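Local coordinates for protein WZI (Escherichia coli, PDB 2YNK) that probably binds carbohydrate at the outer membrane as a beta-barrel lectin and takes part in the assembly of group 1 capsule in Escherichia coli, at residues G81-G85 and T386-Y390; I121-S125 and M202-N206; L173-Q179 and P192-S198. All blocks are in the same frame, centred on the assembly; numbering follows the deposited sequence.

Contact 1. Residues G81-G85 and T386-Y390; sequences GTPQG and TRLVY
The guanidinium of Arg-387 has Pro-83 O and Thr-82 OG1 at its edge, near its plane, and Val-389 CG1 over one face, offset toward the rim. That methyl stands 4.0 Å above the Arg-387 plane. Arg-387 NH2 gives a hydrogen bond to Pro-83 O at 2.8 Å. Arg-387 NH1 reaches Thr-82 OG1 at 3.4 Å, a weak bond. The arginine chain is extended, with CG anti to the backbone N (chi1 180°), and this carries the charge from the strand to the loop. Its NE forms a salt bridge with Glu-157. Strand 383-393 is a stave of the closed antiparallel barrel, and residues 81-85 belong to the loop between strands 69-76 and 95-104. The loop packs on the buried residues of the stave, while Leu-388 of the same strand is exposed. This is consistent with a loop folded into the barrel interior. Thr-82 CG2 and Val-389 CG1 meet tip to tip at 3.5 Å. The amide of Gln-84 stands almost perpendicular to the guanidinium, at 88°. Its NE2 bonds back to Thr-82 O at 3.0 Å from above the carbonyl plane, and its OE1 accepts from Gln-414.

Contact 2. Residues I121-S125 and M202-N206; sequences ISNGS and MNQYN
The amide end of Gln-204 rests against the peptide that joins Asn-123 to Gly-124. Gln-204 NE2 lies 3.3 Å from Asn-123 C. It is also 3.2 Å from Gly-124 N, but both are donors, so this approach is not a hydrogen bond. Gln-204 OE1 is 4.1 Å from Ser-122 CB. The glutamine reaches across because its chain is extended beyond CG (chi2 -174°). Beside it, two asparagine side chains cross at about a right angle. Asn-123 OD1 and Asn-203 ND2 are 3.8 Å apart, with their amide planes turned 87° from each other.

The next shell positions these amides. Asn-123 ND2 bonds to Ser-125 O at 3.1 Å, in the plane of that carbonyl. This ties the side chain back to its own loop. Gln-355 NE2 bonds to Gln-204 OE1 and more weakly to Asn-123 OD1, so a residue from elsewhere in the chain bridges the two segments. Gln-354 OE1 accepts from Asn-203 N, which helps to hold the second loop in place. Just after Gln-204 in the chain comes an inverse gamma turn centred on Tyr-205, with a weak bond from Asn-206 N to Gln-204 O at 2.9 Å.

Both segments are loops that link neighbouring barrel strands, at the end of the barrel that is probably extracellular. The contact is small and lies at the surface. Gln-355 gives both segments a shared polar partner. The groups that meet are neutral amides and a peptide, with no charged group from either segment, so the pairing probably depends little on pH.

Contact 3. Residues L173-Q179 and P192-S198; sequences LMQRAEQ and PWQYQIS. With HEX (hexane), chain S.
Strands 173-176 and 193-198 run antiparallel at 171°, with Met-174 and Ile-197 as a hydrogen-bonded pair: Met-174 N to Ile-197 O is 3.0 Å and Ile-197 N to Met-174 O is 3.1 Å. Farther along, the side chain of Gln-194 stands in for a backbone partner. Its OE1 accepts from Arg-176 N at 3.0 Å on a lone pair and also from Tyr-195 N. Its NE2 returns a weak bond to Arg-176 O. Gln-175 and Gln-196 lie side by side with nearly coplanar amides. Gln-196 NE2 gives a 2.7 Å bond to Gln-175 OE1. Trp-30 O takes a further bond from Gln-196 NE2, and Trp-152 NE1 donates to Gln-196 OE1.

The strands are neighbouring staves of the outer-membrane barrel. Bound alkanes lie against Trp-193 and Tyr-195, consistent with a surface facing lipid. The guanidinium of Arg-176 lies flat on Trp-193, with centres 4.0 Å apart and planes at 19°. A bend at chi3 (82°) turns it onto the indole. Arg-176 NH1 also bonds to Trp-193 O at 3.1 Å, and to Ala-180 O in the turn that follows. The Tyr-195 ring has Gln-175 CA over one face and hexane over the other, with Tyr-195 CZ 3.7 Å from hexane C2. Tyr-195 OH bonds to Gln-141 OE1. Met-174 CB packs on Ile-197 CG1 at 3.5 Å.

In the fold
The three contacts belong to one closed antiparallel barrel. Residues 173-198 of contact 3 fall between the two segments of contact 2, and these fall between those of contact 1. Contact 3 joins adjacent strands, and strand 193-201 leads from it directly to residues 202-206 of contact 2. Contact 2 bridges two surface loops. Contact 1 seats an early loop against strand 383-393, late in the barrel. Their centres are about 26 Å (1 and 2), 29 Å (2 and 3) and 31 Å (1 and 3) apart. Contacts 1 and 3 lie on opposite sides of the chain's centre. Together they tie wall to wall, loop to wall and loop to loop.

Contact 1. Residues G81-G85 and T386-Y390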
loop_
_atom_site.group_PDB
_atom_site.type_symbol
_atom_site.label_atom_id
_atom_site.label_comp_id
_atom_site.label_asym_id
_atom_site.label_seq_id
_atom_site.Cartn_x
_atom_site.Cartn_y
_atom_site.Cartn_z
ATOM N N GLY A 81 7.836 9.767 13.995
ATOM C CA GLY A 81 8.522 8.820 14.853
ATOM C C GLY A 81 7.977 7.426 14.661
ATOM O O GLY A 81 8.736 6.464 14.667
ATOM N N THR A 82 6.661 7.312 14.496
ATOM C CA THR A 82 6.031 6.030 14.225
ATOM C C THR A 82 6.040 5.778 12.719
ATOM O O THR A 82 6.113 6.725 11.928
ATOM C CB THR A 82 4.576 5.998 14.739
ATOM O OG1 THR A 82 3.747 6.851 13.934
ATOM C CG2 THR A 82 4.517 6.440 16.196
ATOM N N PRO A 83 5.971 4.501 12.310
ATOM C CA PRO A 83 5.816 4.168 10.896
ATOM C C PRO A 83 4.436 4.581 10.377
ATOM O O PRO A 83 3.516 4.730 11.175
ATOM C CB PRO A 83 5.954 2.647 10.885
ATOM C CG PRO A 83 5.508 2.223 12.243
ATOM C CD PRO A 83 6.023 3.292 13.150
ATOM N N GLN A 84 4.309 4.759 9.065
ATOM C CA GLN A 84 3.086 5.293 8.458
ATOM C C GLN A 84 2.400 4.273 7.576
ATOM O O GLN A 84 3.016 3.351 7.055
ATOM C CB GLN A 84 3.388 6.530 7.613
ATOM C CG GLN A 84 4.078 7.644 8.362
ATOM C CD GLN A 84 3.250 8.159 9.503
ATOM O OE1 GLN A 84 2.300 8.915 9.296
ATOM N NE2 GLN A 84 3.604 7.756 10.724
ATOM N N GLY A 85 1.108 4.474 7.372
ATOM C CA GLY A 85 0.294 3.492 6.684
ATOM C C GLY A 85 0.275 3.583 5.176
ATOM O O GLY A 85 1.042 4.301 4.539
ATOM N N THR A 386 -7.644 10.525 13.821
ATOM C CA THR A 386 -6.846 10.335 15.021
ATOM C C THR A 386 -6.248 8.941 15.007
ATOM O O THR A 386 -6.914 7.974 14.624
ATOM C CB THR A 386 -7.681 10.550 16.282
ATOM O OG1 THR A 386 -8.129 11.907 16.297
ATOM C CG2 THR A 386 -6.859 10.282 17.536
ATOM N N ARG A 387 -4.986 8.846 15.412
ATOM C CA ARG A 387 -4.266 7.594 15.322
ATOM C C ARG A 387 -3.378 7.371 16.522
ATOM O O ARG A 387 -2.529 8.198 16.813
ATOM C CB ARG A 387 -3.429 7.597 14.058
ATOM C CG ARG A 387 -2.628 6.334 13.876
ATOM C CD ARG A 387 -2.210 6.138 12.434
ATOM N NE ARG A 387 -1.145 5.132 12.362
ATOM C CZ ARG A 387 0.160 5.386 12.464
ATOM N NH1 ARG A 387 0.617 6.622 12.634
ATOM N NH2 ARG A 387 1.017 4.384 12.385
ATOM N N LEU A 388 -3.590 6.264 17.221
ATOM C CA LEU A 388 -2.714 5.846 18.314
ATOM C C LEU A 388 -1.914 4.631 17.865
ATOM O O LEU A 388 -2.400 3.813 17.079
ATOM C CB LEU A 388 -3.520 5.494 19.565
ATOM C CG LEU A 388 -4.268 6.636 20.253
ATOM C CD1 LEU A 388 -5.271 6.091 21.262
ATOM C CD2 LEU A 388 -3.300 7.594 20.929
ATOM N N VAL A 389 -0.692 4.511 18.371
ATOM C CA VAL A 389 0.170 3.401 18.002
ATOM C C VAL A 389 1.191 3.074 19.095
ATOM O O VAL A 389 1.752 3.963 19.720
ATOM C CB VAL A 389 0.871 3.689 16.655
ATOM C CG1 VAL A 389 1.242 5.154 16.550
ATOM C CG2 VAL A 389 2.101 2.819 16.477
ATOM N N TYR A 390 1.385 1.780 19.325
ATOM C CA TYR A 390 2.428 1.248 20.189
ATOM C C TYR A 390 3.282 0.338 19.322
ATOM O O TYR A 390 2.738 -0.509 18.612
ATOM C CB TYR A 390 1.827 0.444 21.349
ATOM C CG TYR A 390 2.839 -0.376 22.134
ATOM C CD1 TYR A 390 3.305 -1.604 21.648
ATOM C CD2 TYR A 390 3.335 0.075 23.350
ATOM C CE1 TYR A 390 4.234 -2.350 22.352
ATOM C CE2 TYR A 390 4.264 -0.667 24.063
ATOM C CZ TYR A 390 4.707 -1.879 23.560
ATOM O OH TYR A 390 5.628 -2.622 24.265
#

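Contact 2. Residues I121-S125 and M202-N206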
loop_
_atom_site.group_PDB
_atom_site.type_symbol
_atom_site.label_atom_id
_atom_site.label_comp_id
_atom_site.label_asym_id
_atom_site.label_seq_id
_atom_site.Cartn_x
_atom_site.Cartn_y
_atom_site.Cartn_z
ATOM N N ILE A 121 14.931 8.873 2.788
ATOM C CA ILE A 121 15.411 7.703 2.063
ATOM C C ILE A 121 16.519 8.158 1.109
ATOM O O ILE A 121 16.368 9.166 0.439
ATOM C CB ILE A 121 14.254 7.016 1.290
ATOM C CG1 ILE A 121 13.084 6.707 2.232
ATOM C CG2 ILE A 121 14.722 5.732 0.627
ATOM C CD1 ILE A 121 12.064 5.736 1.664
ATOM N N SER A 122 17.632 7.433 1.059
ATOM C CA SER A 122 18.751 7.807 0.182
ATOM C C SER A 122 18.380 7.725 -1.275
ATOM O O SER A 122 17.426 7.035 -1.651
ATOM C CB SER A 122 19.964 6.900 0.402
ATOM O OG SER A 122 20.626 7.245 1.600
ATOM N N ASN A 123 19.157 8.414 -2.101
ATOM C CA ASN A 123 18.969 8.357 -3.529
ATOM C C ASN A 123 20.227 8.775 -4.259
ATOM O O ASN A 123 21.204 9.196 -3.635
ATOM C CB ASN A 123 17.796 9.258 -3.928
ATOM C CG ASN A 123 16.926 8.652 -5.015
ATOM O OD1 ASN A 123 16.807 7.434 -5.136
ATOM N ND2 ASN A 123 16.306 9.513 -5.806
ATOM N N GLY A 124 20.218 8.625 -5.579
ATOM C CA GLY A 124 21.314 9.100 -6.412
ATOM C C GLY A 124 21.319 10.614 -6.501
ATOM O O GLY A 124 22.365 11.233 -6.623
ATOM N N SER A 125 20.143 11.210 -6.390
ATOM C CA SER A 125 19.938 12.591 -6.781
ATOM C C SER A 125 18.686 13.076 -6.118
ATOM O O SER A 125 17.778 12.281 -5.860
ATOM C CB SER A 125 19.743 12.657 -8.291
ATOM O OG SER A 125 19.314 13.934 -8.683
HETATM N N MSE A 202 16.161 -3.638 -8.095
HETATM C CA MSE A 202 16.446 -2.880 -6.875
HETATM C C MSE A 202 17.462 -1.813 -7.188
HETATM O O MSE A 202 18.294 -1.983 -8.079
HETATM C CB MSE A 202 16.966 -3.820 -5.798
HETATM C CG MSE A 202 15.887 -4.798 -5.356
HETATM SE SE MSE A 202 16.560 -5.750 -3.780
HETATM C CE MSE A 202 16.002 -4.369 -2.487
ATOM N N ASN A 203 17.388 -0.704 -6.455
ATOM C CA ASN A 203 18.207 0.483 -6.708
ATOM C C ASN A 203 19.216 0.695 -5.590
ATOM O O ASN A 203 18.879 0.532 -4.406
ATOM C CB ASN A 203 17.305 1.710 -6.829
ATOM C CG ASN A 203 18.044 2.946 -7.296
ATOM O OD1 ASN A 203 19.040 2.863 -8.008
ATOM N ND2 ASN A 203 17.539 4.107 -6.910
ATOM N N GLN A 204 20.447 1.048 -5.975
ATOM C CA GLN A 204 21.573 1.242 -5.040
ATOM C C GLN A 204 21.676 0.091 -4.040
ATOM O O GLN A 204 21.992 0.297 -2.872
ATOM C CB GLN A 204 21.437 2.567 -4.281
ATOM C CG GLN A 204 21.643 3.824 -5.115
ATOM C CD GLN A 204 21.642 5.079 -4.255
ATOM O OE1 GLN A 204 21.162 5.071 -3.108
ATOM N NE2 GLN A 204 22.194 6.172 -4.797
ATOM N N TYR A 205 21.395 -1.122 -4.489
ATOM C CA TYR A 205 21.340 -2.243 -3.574
ATOM C C TYR A 205 22.760 -2.817 -3.453
ATOM O O TYR A 205 23.088 -3.831 -4.073
ATOM C CB TYR A 205 20.294 -3.266 -4.038
ATOM C CG TYR A 205 20.084 -4.375 -3.060
ATOM C CD1 TYR A 205 19.338 -4.182 -1.902
ATOM C CD2 TYR A 205 20.660 -5.609 -3.268
ATOM C CE1 TYR A 205 19.151 -5.207 -0.986
ATOM C CE2 TYR A 205 20.490 -6.641 -2.363
ATOM C CZ TYR A 205 19.730 -6.443 -1.226
ATOM O OH TYR A 205 19.583 -7.491 -0.340
ATOM N N ASN A 206 23.582 -2.132 -2.651
ATOM C CA ASN A 206 25.040 -2.405 -2.514
ATOM C C ASN A 206 25.481 -3.867 -2.537
ATOM O O ASN A 206 26.131 -4.287 -3.473
ATOM C CB ASN A 206 25.590 -1.768 -1.237
ATOM C CG ASN A 206 27.093 -1.990 -1.076
ATOM O OD1 ASN A 206 27.897 -1.340 -1.745
ATOM N ND2 ASN A 206 27.479 -2.907 -0.177
#

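Contact 3. Residues L173-Q179 and P192-S198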
loop_
_atom_site.group_PDB
_atom_site.type_symbol
_atom_site.label_atom_id
_atom_site.label_comp_id
_atom_site.label_asym_id
_atom_site.label_seq_id
_atom_site.Cartn_x
_atom_site.Cartn_y
_atom_site.Cartn_z
ATOM N N LEU A 173 4.905 -4.626 -14.853
ATOM C CA LEU A 173 3.787 -5.035 -14.011
ATOM C C LEU A 173 2.572 -5.391 -14.883
ATOM O O LEU A 173 2.317 -4.738 -15.892
ATOM C CB LEU A 173 3.452 -3.910 -13.025
ATOM C CG LEU A 173 2.469 -4.214 -11.894
ATOM C CD1 LEU A 173 2.731 -3.251 -10.748
ATOM C CD2 LEU A 173 1.014 -4.142 -12.356
HETATM N N MSE A 174 1.851 -6.438 -14.493
HETATM C CA MSE A 174 0.743 -6.944 -15.286
HETATM C C MSE A 174 -0.405 -7.345 -14.408
HETATM O O MSE A 174 -0.196 -7.901 -13.332
HETATM C CB MSE A 174 1.204 -8.102 -16.161
HETATM C CG MSE A 174 0.597 -7.941 -17.553
HETATM SE SE MSE A 174 1.075 -9.453 -18.726
HETATM C CE MSE A 174 -0.719 -10.022 -19.322
ATOM N N GLN A 175 -1.621 -7.068 -14.891
ATOM C CA GLN A 175 -2.873 -7.219 -14.133
ATOM C C GLN A 175 -4.084 -7.447 -15.028
ATOM O O GLN A 175 -4.064 -7.077 -16.195
ATOM C CB GLN A 175 -3.175 -5.926 -13.396
ATOM C CG GLN A 175 -2.437 -5.760 -12.109
ATOM C CD GLN A 175 -2.845 -4.512 -11.377
ATOM O OE1 GLN A 175 -2.326 -4.237 -10.295
ATOM N NE2 GLN A 175 -3.778 -3.750 -11.950
ATOM N N ARG A 176 -5.164 -7.979 -14.464
ATOM C CA ARG A 176 -6.449 -7.932 -15.157
ATOM C C ARG A 176 -6.964 -6.501 -15.131
ATOM O O ARG A 176 -6.689 -5.764 -14.186
ATOM C CB ARG A 176 -7.489 -8.837 -14.495
ATOM C CG ARG A 176 -7.147 -10.317 -14.494
ATOM C CD ARG A 176 -8.316 -11.124 -13.952
ATOM N NE ARG A 176 -9.342 -11.373 -14.969
ATOM C CZ ARG A 176 -10.557 -11.856 -14.719
ATOM N NH1 ARG A 176 -10.952 -12.131 -13.482
ATOM N NH2 ARG A 176 -11.398 -12.048 -15.723
ATOM N N ALA A 177 -7.710 -6.106 -16.161
ATOM C CA ALA A 177 -8.402 -4.812 -16.146
ATOM C C ALA A 177 -9.709 -5.003 -15.394
ATOM O O ALA A 177 -9.824 -4.595 -14.242
ATOM C CB ALA A 177 -8.637 -4.294 -17.555
ATOM N N GLU A 178 -10.684 -5.651 -16.032
ATOM C CA GLU A 178 -11.900 -6.071 -15.335
ATOM C C GLU A 178 -11.647 -7.429 -14.707
ATOM O O GLU A 178 -10.960 -8.265 -15.296
ATOM C CB GLU A 178 -13.088 -6.141 -16.283
ATOM C CG GLU A 178 -13.790 -4.811 -16.464
ATOM C CD GLU A 178 -15.040 -4.927 -17.313
ATOM O OE1 GLU A 178 -15.900 -5.787 -17.015
ATOM O OE2 GLU A 178 -15.167 -4.152 -18.280
ATOM N N GLN A 179 -12.213 -7.642 -13.521
ATOM C CA GLN A 179 -11.895 -8.804 -12.705
ATOM C C GLN A 179 -13.135 -9.646 -12.407
ATOM O O GLN A 179 -13.319 -10.112 -11.281
ATOM C CB GLN A 179 -11.218 -8.337 -11.404
ATOM C CG GLN A 179 -9.796 -7.818 -11.610
ATOM C CD GLN A 179 -9.376 -6.791 -10.583
ATOM O OE1 GLN A 179 -9.327 -7.073 -9.383
ATOM N NE2 GLN A 179 -9.056 -5.590 -11.052
ATOM N N PRO A 192 -14.941 -13.333 -8.308
ATOM C CA PRO A 192 -14.027 -12.327 -8.836
ATOM C C PRO A 192 -12.621 -12.657 -8.386
ATOM O O PRO A 192 -12.406 -12.978 -7.214
ATOM C CB PRO A 192 -14.510 -11.018 -8.190
ATOM C CG PRO A 192 -15.901 -11.297 -7.727
ATOM C CD PRO A 192 -15.884 -12.748 -7.342
ATOM N N TRP A 193 -11.690 -12.622 -9.325
ATOM C CA TRP A 193 -10.336 -13.020 -9.057
ATOM C C TRP A 193 -9.406 -12.080 -9.761
ATOM O O TRP A 193 -9.808 -11.402 -10.711
ATOM C CB TRP A 193 -10.115 -14.467 -9.487
ATOM C CG TRP A 193 -10.083 -14.682 -10.976
ATOM C CD1 TRP A 193 -11.154 -14.963 -11.811
ATOM C CD2 TRP A 193 -8.915 -14.650 -11.855
ATOM N NE1 TRP A 193 -10.741 -15.091 -13.106
ATOM C CE2 TRP A 193 -9.414 -14.914 -13.205
ATOM C CE3 TRP A 193 -7.554 -14.423 -11.671
ATOM C CZ2 TRP A 193 -8.577 -14.954 -14.301
ATOM C CZ3 TRP A 193 -6.713 -14.471 -12.790
ATOM C CH2 TRP A 193 -7.216 -14.729 -14.071
ATOM N N GLN A 194 -8.163 -12.013 -9.282
ATOM C CA GLN A 194 -7.172 -11.111 -9.844
ATOM C C GLN A 194 -5.751 -11.627 -9.637
ATOM O O GLN A 194 -5.431 -12.240 -8.605
ATOM C CB GLN A 194 -7.315 -9.724 -9.222
ATOM C CG GLN A 194 -6.170 -8.749 -9.488
ATOM C CD GLN A 194 -6.037 -8.342 -10.949
ATOM O OE1 GLN A 194 -5.926 -9.185 -11.842
ATOM N NE2 GLN A 194 -6.008 -7.034 -11.192
ATOM N N TYR A 195 -4.911 -11.369 -10.638
ATOM C CA TYR A 195 -3.504 -11.663 -10.555
ATOM C C TYR A 195 -2.719 -10.367 -10.680
ATOM O O TYR A 195 -3.157 -9.406 -11.313
ATOM C CB TYR A 195 -3.089 -12.660 -11.643
ATOM C CG TYR A 195 -2.929 -12.055 -13.018
ATOM C CD1 TYR A 195 -4.008 -11.956 -13.883
ATOM C CD2 TYR A 195 -1.694 -11.585 -13.457
ATOM C CE1 TYR A 195 -3.869 -11.401 -15.145
ATOM C CE2 TYR A 195 -1.545 -11.027 -14.716
ATOM C CZ TYR A 195 -2.638 -10.932 -15.556
ATOM O OH TYR A 195 -2.491 -10.379 -16.808
ATOM N N GLN A 196 -1.552 -10.345 -10.050
ATOM C CA GLN A 196 -0.551 -9.324 -10.337
ATOM C C GLN A 196 0.795 -10.002 -10.445
ATOM O O GLN A 196 1.176 -10.782 -9.573
ATOM C CB GLN A 196 -0.521 -8.248 -9.251
ATOM C CG GLN A 196 0.201 -6.981 -9.683
ATOM C CD GLN A 196 0.352 -5.992 -8.555
ATOM O OE1 GLN A 196 1.344 -6.016 -7.818
ATOM N NE2 GLN A 196 -0.634 -5.128 -8.396
ATOM N N ILE A 197 1.508 -9.733 -11.527
ATOM C CA ILE A 197 2.873 -10.221 -11.660
ATOM C C ILE A 197 3.752 -9.005 -11.835
ATOM O O ILE A 197 3.336 -8.039 -12.471
ATOM C CB ILE A 197 3.033 -11.217 -12.832
ATOM C CG1 ILE A 197 2.744 -10.552 -14.179
ATOM C CG2 ILE A 197 2.101 -12.409 -12.642
ATOM C CD1 ILE A 197 2.703 -11.530 -15.337
ATOM N N SER A 198 4.943 -9.030 -11.235
ATOM C CA SER A 198 5.922 -7.951 -11.445
ATOM C C SER A 198 7.364 -8.437 -11.438
ATOM O O SER A 198 7.736 -9.335 -10.662
ATOM C CB SER A 198 5.743 -6.822 -10.416
ATOM O OG SER A 198 5.933 -7.274 -9.088
HETATM C C1 HEX S . -0.935 -14.702 -16.389
HETATM C C2 HEX S . -1.880 -14.081 -17.406
HETATM C C3 HEX S . -3.332 -14.546 -17.228
HETATM C C4 HEX S . -4.099 -14.403 -18.543
HETATM C C5 HEX S . -5.528 -14.943 -18.482
HETATM C C6 HEX S . -6.133 -14.993 -19.874
#